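Local coordinates for hypothetical protein VC0714 (Vibrio cholerae O1 biovar eltor str. N16961, PDB 1U9D) that is of unknown function but belongs to the DUF1904 family, which is grouped with the tautomerase-like MIF proteins, at residues A26-S31 against R94-A99. Residues are numbered along the deposited sequence; the frame is centred on the assembly and turned at random.
Sequences AHIVES and RQLLGA
I28 and L96 meet where the first turns of helix 26-44 face the last turn of helix 79-97, the two helices of a beta-alpha-beta fold with a four-stranded mixed sheet, consistent with membership of the MIF clan. The contact is apolar: no hydrogen bond crosses it, and it buries 193 Å² in total. The I28 and L96 side chains run past each other in opposite directions, CD1 of I28 lying 4.1 Å from CB of L96. CD1 of L96 comes within 4.0 Å of the I28 carbonyl O. With CG2 of I28 anti to the backbone N (CG1 at chi1 -64°), that methyl is 4.4 Å from CG of L97. S31 adds a marginal touch, its CB 4.4 Å from CD1 of L96.

Polar bonds within each segment hold its own shape. ND1 of H27 donates to OE1 of E30, nearly straight at 167°, in the ring plane but from above the carboxylate plane. Past the helix end, G98 N binds R94 O; at the G98 phi of 120° a beta carbon would press on the carbonyl O of L97. H27 O accepts from S31 N on one face and, at 2.9 Å, from S31 OG on the opposite face.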
ATOM      1  N   ALA A  26       3.822   3.061 -32.594  1.00 24.21           N
ATOM      2  CA  ALA A  26       2.507   2.678 -32.106  1.00 24.86           C
ATOM      3  C   ALA A  26       2.452   1.202 -31.737  1.00 25.17           C
ATOM      4  O   ALA A  26       1.891   0.843 -30.707  1.00 23.98           O
ATOM      5  CB  ALA A  26       1.430   3.004 -33.155  1.00 25.46           C
ATOM      6  N   HIS A  27       3.053   0.350 -32.558  1.00 25.32           N
ATOM      7  CA  HIS A  27       2.965  -1.091 -32.334  1.00 26.51           C
ATOM      8  C   HIS A  27       3.698  -1.526 -31.073  1.00 24.62           C
ATOM      9  O   HIS A  27       3.251  -2.442 -30.395  1.00 23.90           O
ATOM     10  CB  HIS A  27       3.484  -1.895 -33.527  1.00 27.79           C
ATOM     11  CG  HIS A  27       2.736  -1.653 -34.801  1.00 33.93           C
ATOM     12  ND1 HIS A  27       1.375  -1.437 -34.843  1.00 39.84           N
ATOM     13  CD2 HIS A  27       3.167  -1.598 -36.084  1.00 38.87           C
ATOM     14  CE1 HIS A  27       1.002  -1.250 -36.098  1.00 41.47           C
ATOM     15  NE2 HIS A  27       2.070  -1.343 -36.869  1.00 40.55           N
ATOM     16  N   ILE A  28       4.796  -0.846 -30.753  1.00 23.30           N
ATOM     17  CA  ILE A  28       5.521  -1.043 -29.503  1.00 22.39           C
ATOM     18  C   ILE A  28       4.621  -0.734 -28.309  1.00 21.54           C
ATOM     19  O   ILE A  28       4.514  -1.524 -27.395  1.00 20.59           O
ATOM     20  CB  ILE A  28       6.762  -0.125 -29.435  1.00 22.50           C
ATOM     21  CG1 ILE A  28       7.764  -0.468 -30.527  1.00 25.19           C
ATOM     22  CG2 ILE A  28       7.452  -0.226 -28.082  1.00 21.98           C
ATOM     23  CD1 ILE A  28       8.266  -1.867 -30.466  1.00 27.21           C
ATOM     24  N   VAL A  29       3.986   0.428 -28.331  1.00 20.87           N
ATOM     25  CA  VAL A  29       3.102   0.833 -27.248  1.00 20.36           C
ATOM     26  C   VAL A  29       1.949  -0.163 -27.075  1.00 20.34           C
ATOM     27  O   VAL A  29       1.566  -0.492 -25.944  1.00 19.27           O
ATOM     28  CB  VAL A  29       2.576   2.256 -27.494  1.00 20.25           C
ATOM     29  CG1 VAL A  29       1.625   2.687 -26.394  1.00 21.98           C
ATOM     30  CG2 VAL A  29       3.746   3.232 -27.551  1.00 19.93           C
ATOM     31  N   GLU A  30       1.407  -0.643 -28.192  1.00 20.31           N
ATOM     32  CA  GLU A  30       0.243  -1.549 -28.174  1.00 22.07           C
ATOM     33  C   GLU A  30       0.589  -2.859 -27.486  1.00 22.65           C
ATOM     34  O   GLU A  30      -0.255  -3.443 -26.800  1.00 21.91           O
ATOM     35  CB  GLU A  30      -0.211  -1.868 -29.599  1.00 22.52           C
ATOM     36  CG  GLU A  30      -0.924  -0.723 -30.288  1.00 24.76           C
ATOM     37  CD  GLU A  30      -1.212  -0.992 -31.769  1.00 31.41           C
ATOM     38  OE1 GLU A  30      -0.554  -1.870 -32.393  1.00 33.82           O
ATOM     39  OE2 GLU A  30      -2.101  -0.303 -32.322  1.00 33.65           O
ATOM     40  N   SER A  31       1.813  -3.319 -27.707  1.00 23.80           N
ATOM     41  CA  SER A  31       2.348  -4.516 -27.077  1.00 26.04           C
ATOM     42  C   SER A  31       2.700  -4.313 -25.611  1.00 26.64           C
ATOM     43  O   SER A  31       2.541  -5.223 -24.798  1.00 28.25           O
ATOM     44  CB  SER A  31       3.613  -4.971 -27.812  1.00 26.55           C
ATOM     45  OG  SER A  31       3.359  -5.138 -29.204  1.00 31.05           O
ATOM     46  N   ARG A  94      12.839  -1.831 -22.958  1.00 29.36           N
ATOM     47  CA  ARG A  94      14.094  -2.406 -23.465  1.00 31.33           C
ATOM     48  C   ARG A  94      13.907  -3.771 -24.104  1.00 32.29           C
ATOM     49  O   ARG A  94      14.584  -4.126 -25.080  1.00 32.35           O
ATOM     50  CB  ARG A  94      15.124  -2.493 -22.358  1.00 31.86           C
ATOM     51  CG  ARG A  94      15.601  -1.122 -21.979  1.00 34.99           C
ATOM     52  CD  ARG A  94      16.911  -1.047 -21.320  1.00 39.27           C
ATOM     53  NE  ARG A  94      17.617   0.167 -21.718  1.00 43.74           N
ATOM     54  CZ  ARG A  94      18.582   0.732 -21.010  1.00 47.48           C
ATOM     55  NH1 ARG A  94      18.981   0.201 -19.858  1.00 48.45           N
ATOM     56  NH2 ARG A  94      19.164   1.837 -21.458  1.00 49.41           N
ATOM     57  N   GLN A  95      12.970  -4.525 -23.554  1.00 32.73           N
ATOM     58  CA  GLN A  95      12.571  -5.795 -24.124  1.00 33.91           C
ATOM     59  C   GLN A  95      12.086  -5.702 -25.553  1.00 33.55           C
ATOM     60  O   GLN A  95      12.307  -6.611 -26.331  1.00 33.37           O
ATOM     61  CB  GLN A  95      11.453  -6.389 -23.283  1.00 34.68           C
ATOM     62  CG  GLN A  95      11.233  -7.839 -23.533  1.00 38.17           C
ATOM     63  CD  GLN A  95      11.264  -8.602 -22.243  1.00 43.55           C
ATOM     64  OE1 GLN A  95      10.286  -8.580 -21.495  1.00 46.57           O
ATOM     65  NE2 GLN A  95      12.396  -9.256 -21.952  1.00 46.81           N
ATOM     66  N   LEU A  96      11.402  -4.617 -25.892  1.00 33.16           N
ATOM     67  CA  LEU A  96      10.843  -4.456 -27.228  1.00 33.94           C
ATOM     68  C   LEU A  96      11.733  -3.612 -28.137  1.00 34.35           C
ATOM     69  O   LEU A  96      11.669  -3.769 -29.345  1.00 35.04           O
ATOM     70  CB  LEU A  96       9.445  -3.849 -27.136  1.00 33.44           C
ATOM     71  CG  LEU A  96       8.548  -4.596 -26.143  1.00 34.75           C
ATOM     72  CD1 LEU A  96       7.329  -3.769 -25.743  1.00 36.85           C
ATOM     73  CD2 LEU A  96       8.127  -5.929 -26.722  1.00 35.19           C
ATOM     74  N   LEU A  97      12.584  -2.772 -27.548  1.00 35.49           N
ATOM     75  CA  LEU A  97      13.368  -1.759 -28.273  1.00 36.61           C
ATOM     76  C   LEU A  97      14.895  -1.840 -28.127  1.00 37.75           C
ATOM     77  O   LEU A  97      15.615  -1.095 -28.792  1.00 37.54           O
ATOM     78  CB  LEU A  97      12.924  -0.350 -27.836  1.00 36.46           C
ATOM     79  CG  LEU A  97      11.826   0.327 -28.649  1.00 38.14           C
ATOM     80  CD1 LEU A  97      11.599   1.743 -28.106  1.00 38.41           C
ATOM     81  CD2 LEU A  97      12.152   0.383 -30.159  1.00 39.61           C
ATOM     82  N   GLY A  98      15.402  -2.697 -27.255  1.00 39.40           N
ATOM     83  CA  GLY A  98      16.841  -2.829 -27.080  1.00 41.06           C
ATOM     84  C   GLY A  98      17.327  -2.523 -25.683  1.00 42.64           C
ATOM     85  O   GLY A  98      16.920  -1.530 -25.077  1.00 42.90           O
ATOM     86  N   ALA A  99      18.224  -3.369 -25.179  1.00 44.90           N
ATOM     87  CA  ALA A  99      18.786  -3.217 -23.830  1.00 46.65           C
ATOM     88  C   ALA A  99      19.697  -1.998 -23.655  1.00 47.79           C
ATOM     89  O   ALA A  99      20.264  -1.802 -22.576  1.00 48.65           O
ATOM     90  CB  ALA A  99      19.535  -4.496 -23.413  1.00 46.83           C
TER